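Conserved domain protein (Bacillus anthracis, PDB 3FBQ) is of unknown function but consists largely of antiparallel beta sheets, in regions whose sequences belong to the E-set group of immunoglobulin-like families. Local coordinates at residues Leu54-Ser59 with Val115-Asn120; Val40-Asn45 with Trp137-Thr142; Arg189-Ser194 with Glu275-Asp280; Arg245-Val250 with Lys279-Asp284. All coordinates share one frame; numbering follows the deposited sequence.

How the interactions relate
The four contacts fall into two pairs at opposite sides of the chain's centre. Interactions 1 and 2 come first along the chain, their centres about 8 Å apart, with the segments of interaction 1 both lying between those of interaction 2. They join the same two sheets: strands 40-49 and 53-62 are neighbours in one, 114-126 and 131-144 in the other. Interactions 3 and 4, also about 8 Å apart between centres, come later, end on the same stretch, and share Lys-279 and Asp-280 just before edge strand 281-289 of the eight-stranded sheet. Centres of contacts in different pairs lie about 35 to 45 Å apart. The first pair illustrates sheet-on-sheet packing, the second the closing of a sheet edge and its adjoining loops.

Interaction 1 (Leu54-Ser59 with Val115-Asn120); sequences LSITYS and VNFRWN
The strand segments Leu-54 to Ser-59 and Val-115 to Asn-120 face each other with their axes 10.1 Å apart at closest approach and their directions 45° apart, a spacing that side chains alone bridge. From one strand come Leu-54, Ile-56 and Tyr-58, from the other Val-115, Phe-117 and Trp-119, and all six are buried. Leu-54 sets its CD2 methyl over one face of the Phe-117 ring, 3.9 Å from the ring centroid, in a CH-pi contact displaced toward the rim; the same methyl reaches Val-115 CG1 at 4.3 Å. Phe-117 holds CG between its backbone N and carbonyl carbon (chi1 64°), and its far end meets a second partner, Ile-56, whose CD1 lies 3.5 Å from CE1 of the phenyl ring. This is the interior of a beta sandwich: strand 53-62 belongs to a five-stranded antiparallel sheet, strand 114-126 to a three-stranded one, a build consistent with the immunoglobulin-like E-set relationship. Ile-44, Leu-76 and Val-102, from further strands of the two layers, close around the same side chains. Farther along, Trp-119 extends with CG anti to the backbone N (chi1 -162°) and brings the end of its six-membered ring over one face of Tyr-58. There CH2 of Trp-119 lies 3.5 Å from CG of Tyr-58, while the two rings meet obliquely, centroids 5.1 Å apart.

Interaction 2 (Val40-Asn45 with Trp137-Thr142); sequences VKVTIN and WNFALT
Val-40 and Trp-137 form the polar join of this contact: the indole NE1 donates to the backbone O of Val-40 at 2.8 Å, with a bent N-H...O angle of 141°. A weak bond to Ser-37 O gives the same N-H a second acceptor. The indole is brought round by a chi1 of -62°, which leaves CG beside the backbone N, and Val-42 then lays CG2 over its five-membered ring in a CH-pi contact, 4.3 Å from the centroid. The other methyl of Val-42, CG1, touches Phe-139 CZ at 4.0 Å. That phenyl has the O of Val-42 at its edge, in the ring plane, and Ile-44 CB over one face. Packing thins beyond Phe-139, where Leu-141 points inward yet makes no close contact with Val-40 to Asn-45. The outer sides are more open: Ala-140 and Thr-142 are exposed, and Lys-41 NZ and Asn-138 OD1 form hydrogen bonds with Pro-221 O and Ser-84 OG, respectively, of a second subunit. With the strand directions only 20° apart and 8.6 Å between axes, the arrangement is that of two sheets packed face to face in a beta sandwich.

Interaction 3 (Arg189-Ser194 with Glu275-Asp280); sequences RKEWDS and EAKKKD
Trp-192 turns its indole toward Lys-277 to Asp-280 through a chi1 of -55°, with CG beside the backbone N and anti to the carbonyl carbon, while Lys-278 curls back on itself by bends at chi2, chi3 and chi4. The curl carries the ammonium group of Lys-278 to the backbone O of Glu-191, where NZ makes a weak hydrogen bond of 3.2 Å. It also leaves NZ almost directly above the six-membered ring of Trp-192, but 5.1 Å from the centroid, so any cation-pi attraction is weak at most. The outer end of the indole is inserted against the backbone of the opposing loop: Lys-279 CA lies at the ring edge, in its plane, 3.5 Å from CZ3, and the O of Lys-277 also approaches that edge. In the fold, the contact joins the connection that includes helix 186-191 to the long loop leading into strand 281-289. Leu-248 packs against the indole as well, and Trp-192 O accepts a hydrogen bond from Tyr-222 OH. Charged side chains lie near this buried ring. Glu-191 OE1 stands 5.3 Å from Lys-277 NZ and 5.4 Å from Lys-278 NZ, too far for a salt bridge, though a weak long-range attraction is possible. Lys-277 adds a peripheral contact, its CE 4.2 Å from CZ2 of Trp-192, while the lysine itself remains exposed.

Interaction 4 (Arg245-Val250 with Lys279-Asp284); sequences RVHLRV and KDIVLD
Val-246 and Val-282 form an antiparallel hydrogen-bonded pair, with N of Val-246 donating to O of Val-282 and N of Val-282 to O of Val-246, each at 2.8 Å and nearly straight. His-247 and Ile-281 follow as a non-hydrogen-bonded pair. A further bond, from Leu-248 N to Asp-280 O, is modelled so short that its length is doubtful. CA-H...O contacts supplement the ladder, among them Ile-281 CA to Val-246 O at 3.1 Å.

Apolar packing joins the two valines on one face and Leu-248, which comes in from the loop just beyond the strand. Val-282 spreads its methyls between two partners: CG2 meets Val-246 CB and CG1 meets Leu-248 CD1, both at 4.0 Å.

His-247 and Ile-281 lie on the other face, and contacts between aliphatic and polar groups gather there and along the flanks. Ile-281 presents CG2 at the edge of the His-247 imidazole, in its plane; with chi1 at -54° this methyl is anti to the backbone N and CG1 stands beside that N. CD1, at the end of the CG1 branch, lies at the guanidinium edge of Arg-249, 3.7 Å from NH1. Arg-249 also crosses Lys-279 at about a right angle, its CG 3.6 Å from Lys-279 CB. Leu-283 CD1 sits at the guanidinium edge of Arg-245. Leu-248 runs alongside Asp-280, pointing the same way.

Strand 281-289 is thereby added as the outermost strand, within this chain, of the eight-stranded antiparallel sheet, beside strand 239-247, whose other neighbour, strand 196-203, contributes Val-197 against Val-246 and Glu-198 to a weak bond with His-247.

Interaction 1 (Leu54-Ser59 with Val115-Asn120)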
# COMPACT_ATOMS: atom_id res chain seq x y z
N LEU A 54 -19.12 4.03 7.09
CA LEU A 54 -19.20 2.58 7.17
C LEU A 54 -18.14 2.15 8.17
O LEU A 54 -16.99 2.59 8.08
CB LEU A 54 -18.91 1.99 5.83
CG LEU A 54 -18.53 0.52 5.83
CD1 LEU A 54 -19.74 -0.46 5.93
CD2 LEU A 54 -17.67 0.25 4.55
N SER A 55 -18.54 1.38 9.17
CA SER A 55 -17.60 1.04 10.19
C SER A 55 -17.63 -0.44 10.25
O SER A 55 -18.68 -1.10 10.10
CB SER A 55 -17.89 1.66 11.56
OG SER A 55 -18.63 2.88 11.44
N ILE A 56 -16.44 -0.97 10.41
CA ILE A 56 -16.19 -2.37 10.32
C ILE A 56 -15.26 -2.80 11.44
O ILE A 56 -14.35 -2.05 11.87
CB ILE A 56 -15.55 -2.58 8.96
CG1 ILE A 56 -16.54 -3.31 8.12
CG2 ILE A 56 -14.03 -3.10 8.98
CD1 ILE A 56 -15.92 -3.57 6.83
N THR A 57 -15.48 -4.03 11.89
CA THR A 57 -14.82 -4.57 13.04
C THR A 57 -14.14 -5.85 12.58
O THR A 57 -14.68 -6.59 11.73
CB THR A 57 -15.91 -4.73 14.09
OG1 THR A 57 -15.82 -3.61 15.01
CG2 THR A 57 -15.80 -5.96 14.81
N TYR A 58 -12.93 -6.10 13.05
CA TYR A 58 -12.25 -7.28 12.55
C TYR A 58 -11.34 -7.88 13.56
O TYR A 58 -10.97 -7.23 14.54
CB TYR A 58 -11.45 -6.94 11.29
CG TYR A 58 -10.31 -5.99 11.58
CD1 TYR A 58 -10.47 -4.59 11.46
CD2 TYR A 58 -9.08 -6.49 12.03
CE1 TYR A 58 -9.48 -3.75 11.74
CE2 TYR A 58 -8.04 -5.63 12.34
CZ TYR A 58 -8.24 -4.26 12.17
OH TYR A 58 -7.20 -3.43 12.48
N SER A 59 -10.94 -9.12 13.30
CA SER A 59 -9.86 -9.77 14.03
C SER A 59 -8.74 -10.13 13.12
O SER A 59 -8.90 -10.28 11.92
CB SER A 59 -10.34 -11.03 14.70
OG SER A 59 -11.68 -10.78 15.03
N VAL A 115 -24.08 0.52 0.64
CA VAL A 115 -22.68 0.84 0.44
C VAL A 115 -21.98 -0.41 -0.05
O VAL A 115 -21.92 -1.38 0.69
CB VAL A 115 -21.94 1.25 1.75
CG1 VAL A 115 -20.42 1.48 1.49
CG2 VAL A 115 -22.53 2.48 2.36
N ASN A 116 -21.45 -0.39 -1.26
CA ASN A 116 -20.60 -1.46 -1.76
C ASN A 116 -19.17 -1.18 -1.41
O ASN A 116 -18.60 -0.15 -1.77
CB ASN A 116 -20.74 -1.58 -3.27
CG ASN A 116 -22.22 -1.55 -3.70
OD1 ASN A 116 -22.98 -2.49 -3.41
ND2 ASN A 116 -22.63 -0.47 -4.41
N PHE A 117 -18.53 -2.07 -0.70
CA PHE A 117 -17.12 -1.74 -0.42
C PHE A 117 -16.18 -2.90 -0.67
O PHE A 117 -16.67 -4.02 -0.81
CB PHE A 117 -17.01 -1.22 1.00
CG PHE A 117 -17.36 -2.23 1.99
CD1 PHE A 117 -16.38 -3.03 2.54
CD2 PHE A 117 -18.71 -2.47 2.32
CE1 PHE A 117 -16.70 -4.01 3.47
CE2 PHE A 117 -19.07 -3.46 3.27
CZ PHE A 117 -18.05 -4.22 3.86
N ARG A 118 -14.87 -2.64 -0.76
CA ARG A 118 -13.91 -3.76 -0.82
C ARG A 118 -12.86 -3.49 0.17
O ARG A 118 -12.25 -2.39 0.21
CB ARG A 118 -13.27 -4.02 -2.21
CG ARG A 118 -14.21 -3.68 -3.38
CD ARG A 118 -14.37 -4.69 -4.54
NE ARG A 118 -13.17 -4.83 -5.37
CZ ARG A 118 -13.09 -5.45 -6.56
NH1 ARG A 118 -14.15 -6.01 -7.15
NH2 ARG A 118 -11.90 -5.51 -7.19
N TRP A 119 -12.62 -4.50 0.99
CA TRP A 119 -11.48 -4.46 1.91
C TRP A 119 -10.34 -5.31 1.34
O TRP A 119 -10.42 -6.53 1.31
CB TRP A 119 -11.90 -4.93 3.31
CG TRP A 119 -10.94 -4.53 4.34
CD1 TRP A 119 -10.10 -3.45 4.30
CD2 TRP A 119 -10.69 -5.18 5.58
NE1 TRP A 119 -9.34 -3.39 5.45
CE2 TRP A 119 -9.67 -4.44 6.25
CE3 TRP A 119 -11.22 -6.33 6.21
CZ2 TRP A 119 -9.18 -4.79 7.50
CZ3 TRP A 119 -10.76 -6.67 7.47
CH2 TRP A 119 -9.74 -5.91 8.10
N ASN A 120 -9.30 -4.66 0.86
CA ASN A 120 -8.26 -5.37 0.11
C ASN A 120 -6.93 -5.26 0.87
O ASN A 120 -6.31 -4.18 0.86
CB ASN A 120 -8.08 -4.85 -1.35
CG ASN A 120 -9.35 -5.00 -2.23
OD1 ASN A 120 -10.08 -6.01 -2.15
ND2 ASN A 120 -9.63 -4.00 -3.05

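Interaction 2 (Val40-Asn45 with Trp137-Thr142)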
# COMPACT_ATOMS: atom_id res chain seq x y z
N VAL A 40 -1.92 -16.15 8.33
CA VAL A 40 -2.75 -15.07 8.84
C VAL A 40 -4.27 -15.18 8.47
O VAL A 40 -4.69 -15.07 7.31
CB VAL A 40 -2.12 -13.67 8.37
CG1 VAL A 40 -2.82 -12.45 9.01
CG2 VAL A 40 -0.63 -13.64 8.65
N LYS A 41 -5.09 -15.32 9.51
CA LYS A 41 -6.53 -15.39 9.39
C LYS A 41 -7.06 -14.02 9.68
O LYS A 41 -6.88 -13.55 10.81
CB LYS A 41 -7.02 -16.40 10.44
CG LYS A 41 -8.44 -16.93 10.21
CD LYS A 41 -8.85 -18.07 11.15
CE LYS A 41 -10.37 -18.26 11.02
NZ LYS A 41 -11.08 -19.05 12.09
N VAL A 42 -7.66 -13.35 8.70
CA VAL A 42 -8.41 -12.08 8.93
C VAL A 42 -9.94 -12.34 8.89
O VAL A 42 -10.40 -12.92 7.92
CB VAL A 42 -8.10 -10.99 7.91
CG1 VAL A 42 -8.93 -9.67 8.22
CG2 VAL A 42 -6.56 -10.69 7.84
N THR A 43 -10.67 -11.94 9.96
CA THR A 43 -12.10 -11.99 10.08
C THR A 43 -12.67 -10.61 10.13
O THR A 43 -12.12 -9.72 10.78
CB THR A 43 -12.47 -12.65 11.36
OG1 THR A 43 -11.87 -13.93 11.31
CG2 THR A 43 -14.05 -12.87 11.51
N ILE A 44 -13.78 -10.41 9.44
CA ILE A 44 -14.47 -9.12 9.44
C ILE A 44 -15.80 -9.21 10.17
O ILE A 44 -16.81 -9.65 9.61
CB ILE A 44 -14.71 -8.61 8.01
CG1 ILE A 44 -13.76 -7.46 7.68
CG2 ILE A 44 -16.16 -8.18 7.83
CD1 ILE A 44 -14.39 -6.36 6.85
N ASN A 45 -15.81 -8.79 11.43
CA ASN A 45 -16.84 -9.21 12.38
C ASN A 45 -18.13 -8.42 12.21
O ASN A 45 -19.01 -8.80 11.43
CB ASN A 45 -16.33 -9.08 13.81
CG ASN A 45 -15.28 -10.12 14.15
OD1 ASN A 45 -15.59 -11.31 14.28
ND2 ASN A 45 -14.04 -9.69 14.30
N TRP A 137 -5.70 -10.66 1.21
CA TRP A 137 -6.84 -11.07 1.97
C TRP A 137 -7.87 -10.07 1.54
O TRP A 137 -7.64 -8.90 1.71
CB TRP A 137 -6.57 -10.91 3.44
CG TRP A 137 -5.42 -11.75 4.03
CD1 TRP A 137 -5.55 -12.86 4.77
CD2 TRP A 137 -3.98 -11.49 3.94
NE1 TRP A 137 -4.30 -13.35 5.14
CE2 TRP A 137 -3.33 -12.52 4.65
CE3 TRP A 137 -3.20 -10.51 3.30
CZ2 TRP A 137 -1.93 -12.59 4.76
CZ3 TRP A 137 -1.83 -10.58 3.40
CH2 TRP A 137 -1.20 -11.60 4.12
N ASN A 138 -8.96 -10.51 0.94
CA ASN A 138 -9.91 -9.61 0.30
C ASN A 138 -11.32 -9.89 0.73
O ASN A 138 -11.70 -11.06 0.85
CB ASN A 138 -9.83 -9.77 -1.21
CG ASN A 138 -8.43 -9.54 -1.74
OD1 ASN A 138 -8.05 -10.11 -2.75
ND2 ASN A 138 -7.61 -8.75 -1.02
N PHE A 139 -12.11 -8.85 0.98
CA PHE A 139 -13.54 -9.01 1.12
C PHE A 139 -14.17 -7.99 0.22
O PHE A 139 -13.78 -6.81 0.22
CB PHE A 139 -14.03 -8.83 2.57
CG PHE A 139 -13.20 -9.56 3.62
CD1 PHE A 139 -13.74 -10.60 4.34
CD2 PHE A 139 -11.89 -9.17 3.91
CE1 PHE A 139 -12.97 -11.28 5.33
CE2 PHE A 139 -11.11 -9.84 4.86
CZ PHE A 139 -11.65 -10.88 5.59
N ALA A 140 -15.15 -8.46 -0.56
CA ALA A 140 -15.98 -7.62 -1.44
C ALA A 140 -17.43 -7.78 -1.02
O ALA A 140 -18.02 -8.83 -1.23
CB ALA A 140 -15.82 -8.09 -2.87
N LEU A 141 -18.06 -6.77 -0.45
CA LEU A 141 -19.45 -6.99 -0.05
C LEU A 141 -20.28 -5.70 0.00
O LEU A 141 -19.73 -4.61 0.06
CB LEU A 141 -19.49 -7.83 1.26
CG LEU A 141 -18.52 -7.38 2.34
CD1 LEU A 141 -19.36 -6.77 3.37
CD2 LEU A 141 -17.75 -8.52 2.99
N THR A 142 -21.59 -5.76 -0.07
CA THR A 142 -22.30 -4.47 0.01
C THR A 142 -23.19 -4.48 1.29
O THR A 142 -23.78 -5.51 1.62
CB THR A 142 -23.08 -4.21 -1.26
OG1 THR A 142 -24.27 -4.96 -1.20
CG2 THR A 142 -22.34 -4.78 -2.49

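Interaction 3 (Arg189-Ser194 with Glu275-Asp280)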
# COMPACT_ATOMS: atom_id res chain seq x y z
N ARG A 189 -6.72 34.88 7.52
CA ARG A 189 -5.83 33.92 6.80
C ARG A 189 -4.39 34.37 6.93
O ARG A 189 -3.46 33.54 6.96
CB ARG A 189 -6.15 33.82 5.31
CG ARG A 189 -7.57 33.53 4.98
CD ARG A 189 -7.69 33.03 3.59
NE ARG A 189 -8.93 32.31 3.46
CZ ARG A 189 -9.21 31.39 2.55
NH1 ARG A 189 -8.31 31.03 1.63
NH2 ARG A 189 -10.41 30.80 2.58
N LYS A 190 -4.22 35.69 7.02
CA LYS A 190 -2.93 36.29 6.92
C LYS A 190 -2.12 36.11 8.17
O LYS A 190 -0.90 35.93 8.10
CB LYS A 190 -3.04 37.75 6.50
CG LYS A 190 -3.36 37.89 5.02
CD LYS A 190 -2.78 39.19 4.41
CE LYS A 190 -3.45 40.46 4.92
NZ LYS A 190 -4.78 40.67 4.29
N GLU A 191 -2.77 36.12 9.33
CA GLU A 191 -1.98 35.93 10.55
C GLU A 191 -1.94 34.49 11.07
O GLU A 191 -1.43 34.24 12.18
CB GLU A 191 -2.33 36.94 11.65
CG GLU A 191 -3.73 36.87 12.21
CD GLU A 191 -3.87 37.54 13.61
OE1 GLU A 191 -3.30 37.01 14.60
OE2 GLU A 191 -4.56 38.59 13.71
N TRP A 192 -2.46 33.55 10.29
CA TRP A 192 -2.72 32.20 10.77
C TRP A 192 -2.77 31.21 9.62
O TRP A 192 -3.28 31.51 8.54
CB TRP A 192 -4.02 32.15 11.57
CG TRP A 192 -4.07 33.12 12.70
CD1 TRP A 192 -4.62 34.37 12.69
CD2 TRP A 192 -3.54 32.93 14.02
NE1 TRP A 192 -4.47 34.97 13.92
CE2 TRP A 192 -3.81 34.10 14.76
CE3 TRP A 192 -2.87 31.88 14.66
CZ2 TRP A 192 -3.43 34.26 16.09
CZ3 TRP A 192 -2.50 32.03 15.98
CH2 TRP A 192 -2.78 33.21 16.68
N ASP A 193 -2.24 30.01 9.85
CA ASP A 193 -2.00 29.06 8.77
C ASP A 193 -2.59 27.69 9.10
O ASP A 193 -2.51 26.76 8.30
CB ASP A 193 -0.50 28.93 8.49
CG ASP A 193 0.08 30.16 7.82
OD1 ASP A 193 -0.62 30.76 6.98
OD2 ASP A 193 1.23 30.52 8.14
N SER A 194 -3.18 27.58 10.28
CA SER A 194 -3.85 26.35 10.69
C SER A 194 -5.06 26.64 11.57
O SER A 194 -5.01 26.46 12.79
CB SER A 194 -2.87 25.43 11.43
OG SER A 194 -3.52 24.72 12.47
N GLU A 275 5.09 35.47 21.42
CA GLU A 275 5.24 34.06 21.76
C GLU A 275 3.93 33.46 22.25
O GLU A 275 3.69 32.26 22.12
CB GLU A 275 6.33 33.88 22.82
CG GLU A 275 7.54 33.09 22.35
CD GLU A 275 7.42 32.67 20.89
OE1 GLU A 275 7.12 31.48 20.64
OE2 GLU A 275 7.63 33.52 20.01
N ALA A 276 3.08 34.31 22.82
CA ALA A 276 1.72 33.91 23.17
C ALA A 276 0.75 34.18 22.02
O ALA A 276 -0.25 33.48 21.86
CB ALA A 276 1.26 34.62 24.43
N LYS A 277 1.06 35.20 21.23
CA LYS A 277 0.25 35.53 20.06
C LYS A 277 -0.08 34.28 19.25
O LYS A 277 -1.25 33.93 19.09
CB LYS A 277 0.98 36.55 19.17
CG LYS A 277 0.09 37.67 18.66
CD LYS A 277 -1.14 37.84 19.54
CE LYS A 277 -2.33 37.09 18.97
NZ LYS A 277 -3.50 37.11 19.89
N LYS A 278 0.95 33.61 18.75
CA LYS A 278 0.95 33.12 17.37
C LYS A 278 0.56 31.65 17.31
O LYS A 278 0.77 30.98 16.30
CB LYS A 278 2.33 33.33 16.73
CG LYS A 278 2.47 34.65 15.99
CD LYS A 278 1.15 35.39 15.91
CE LYS A 278 0.67 35.51 14.47
NZ LYS A 278 1.41 34.58 13.56
N LYS A 279 -0.02 31.15 18.40
CA LYS A 279 -0.85 29.96 18.34
C LYS A 279 -1.85 29.93 19.49
O LYS A 279 -1.52 29.54 20.61
CB LYS A 279 0.02 28.70 18.37
CG LYS A 279 1.47 28.93 17.99
CD LYS A 279 2.22 27.62 17.84
CE LYS A 279 3.12 27.36 19.03
NZ LYS A 279 4.49 27.90 18.81
N ASP A 280 -3.08 30.35 19.21
CA ASP A 280 -4.19 30.28 20.21
C ASP A 280 -5.52 29.49 19.97
O ASP A 280 -5.72 28.87 18.93
CB ASP A 280 -4.45 31.66 20.92
CG ASP A 280 -4.93 32.79 19.97
OD1 ASP A 280 -4.56 32.82 18.77
OD2 ASP A 280 -5.67 33.67 20.46

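Interaction 4 (Arg245-Val250 with Lys279-Asp284)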
# COMPACT_ATOMS: atom_id res chain seq x y z
N ARG A 245 -15.08 25.53 19.11
CA ARG A 245 -13.73 25.81 19.62
C ARG A 245 -12.82 26.03 18.42
O ARG A 245 -12.86 25.25 17.47
CB ARG A 245 -13.23 24.62 20.44
CG ARG A 245 -13.71 24.66 21.88
CD ARG A 245 -14.12 23.26 22.42
NE ARG A 245 -15.13 23.33 23.50
CZ ARG A 245 -15.31 24.37 24.36
NH1 ARG A 245 -14.51 25.45 24.33
NH2 ARG A 245 -16.28 24.32 25.27
N VAL A 246 -12.04 27.11 18.41
CA VAL A 246 -11.22 27.37 17.21
C VAL A 246 -9.76 27.39 17.61
O VAL A 246 -9.41 28.17 18.47
CB VAL A 246 -11.59 28.72 16.56
CG1 VAL A 246 -10.60 29.08 15.48
CG2 VAL A 246 -12.93 28.65 15.95
N HIS A 247 -8.93 26.54 17.01
CA HIS A 247 -7.51 26.42 17.40
C HIS A 247 -6.59 26.94 16.31
O HIS A 247 -6.39 26.29 15.27
CB HIS A 247 -7.09 24.99 17.82
CG HIS A 247 -8.21 24.17 18.36
ND1 HIS A 247 -8.90 24.51 19.51
CD2 HIS A 247 -8.80 23.03 17.90
CE1 HIS A 247 -9.84 23.61 19.74
NE2 HIS A 247 -9.81 22.71 18.77
N LEU A 248 -6.03 28.11 16.58
CA LEU A 248 -5.20 28.85 15.64
C LEU A 248 -3.73 28.66 15.93
O LEU A 248 -3.31 28.64 17.08
CB LEU A 248 -5.52 30.32 15.76
CG LEU A 248 -7.01 30.47 15.73
CD1 LEU A 248 -7.41 31.62 16.65
CD2 LEU A 248 -7.43 30.65 14.28
N ARG A 249 -2.96 28.52 14.86
CA ARG A 249 -1.55 28.20 14.99
C ARG A 249 -0.74 28.90 13.90
O ARG A 249 -1.30 29.37 12.91
CB ARG A 249 -1.40 26.68 14.93
CG ARG A 249 -1.10 26.01 16.27
CD ARG A 249 -2.33 25.65 17.16
NE ARG A 249 -2.00 24.53 18.07
CZ ARG A 249 -2.80 24.02 19.02
NH1 ARG A 249 -4.01 24.53 19.26
NH2 ARG A 249 -2.35 22.99 19.75
N VAL A 250 0.58 29.00 14.09
CA VAL A 250 1.46 29.37 12.97
C VAL A 250 2.60 28.35 12.80
O VAL A 250 2.79 27.77 11.73
CB VAL A 250 2.01 30.84 13.09
CG1 VAL A 250 3.52 30.85 13.33
CG2 VAL A 250 1.67 31.66 11.83
N LYS A 279 -0.02 31.15 18.40
CA LYS A 279 -0.85 29.96 18.34
C LYS A 279 -1.85 29.93 19.49
O LYS A 279 -1.52 29.54 20.61
CB LYS A 279 0.02 28.70 18.37
CG LYS A 279 1.47 28.93 17.99
CD LYS A 279 2.22 27.62 17.84
CE LYS A 279 3.12 27.36 19.03
NZ LYS A 279 4.49 27.90 18.81
N ASP A 280 -3.08 30.35 19.21
CA ASP A 280 -4.19 30.28 20.21
C ASP A 280 -5.52 29.49 19.97
O ASP A 280 -5.72 28.87 18.93
CB ASP A 280 -4.45 31.66 20.92
CG ASP A 280 -4.93 32.79 19.97
OD1 ASP A 280 -4.56 32.82 18.77
OD2 ASP A 280 -5.67 33.67 20.46
N ILE A 281 -6.39 29.50 20.98
CA ILE A 281 -7.67 28.84 20.98
C ILE A 281 -8.77 29.90 21.33
O ILE A 281 -8.60 30.64 22.29
CB ILE A 281 -7.64 27.61 21.96
CG1 ILE A 281 -6.45 26.68 21.60
CG2 ILE A 281 -9.04 26.88 22.04
CD1 ILE A 281 -6.63 25.14 21.86
N VAL A 282 -9.85 30.00 20.54
CA VAL A 282 -11.01 30.92 20.81
C VAL A 282 -12.39 30.16 20.77
O VAL A 282 -12.36 28.95 20.46
CB VAL A 282 -10.92 32.26 19.96
CG1 VAL A 282 -9.48 32.74 19.86
CG2 VAL A 282 -11.49 32.13 18.59
N LEU A 283 -13.54 30.83 21.06
CA LEU A 283 -14.91 30.22 21.13
C LEU A 283 -16.09 31.05 20.60
O LEU A 283 -15.89 32.18 20.29
CB LEU A 283 -15.24 29.84 22.55
CG LEU A 283 -14.08 29.64 23.49
CD1 LEU A 283 -13.46 28.30 23.28
CD2 LEU A 283 -13.09 30.74 23.31
N ASP A 284 -17.30 30.47 20.48
CA ASP A 284 -18.55 31.17 19.98
C ASP A 284 -19.92 30.65 20.55
O ASP A 284 -20.02 30.54 21.76
CB ASP A 284 -18.59 31.28 18.46
CG ASP A 284 -17.26 30.99 17.78
OD1 ASP A 284 -17.14 31.23 16.57
OD2 ASP A 284 -16.33 30.49 18.40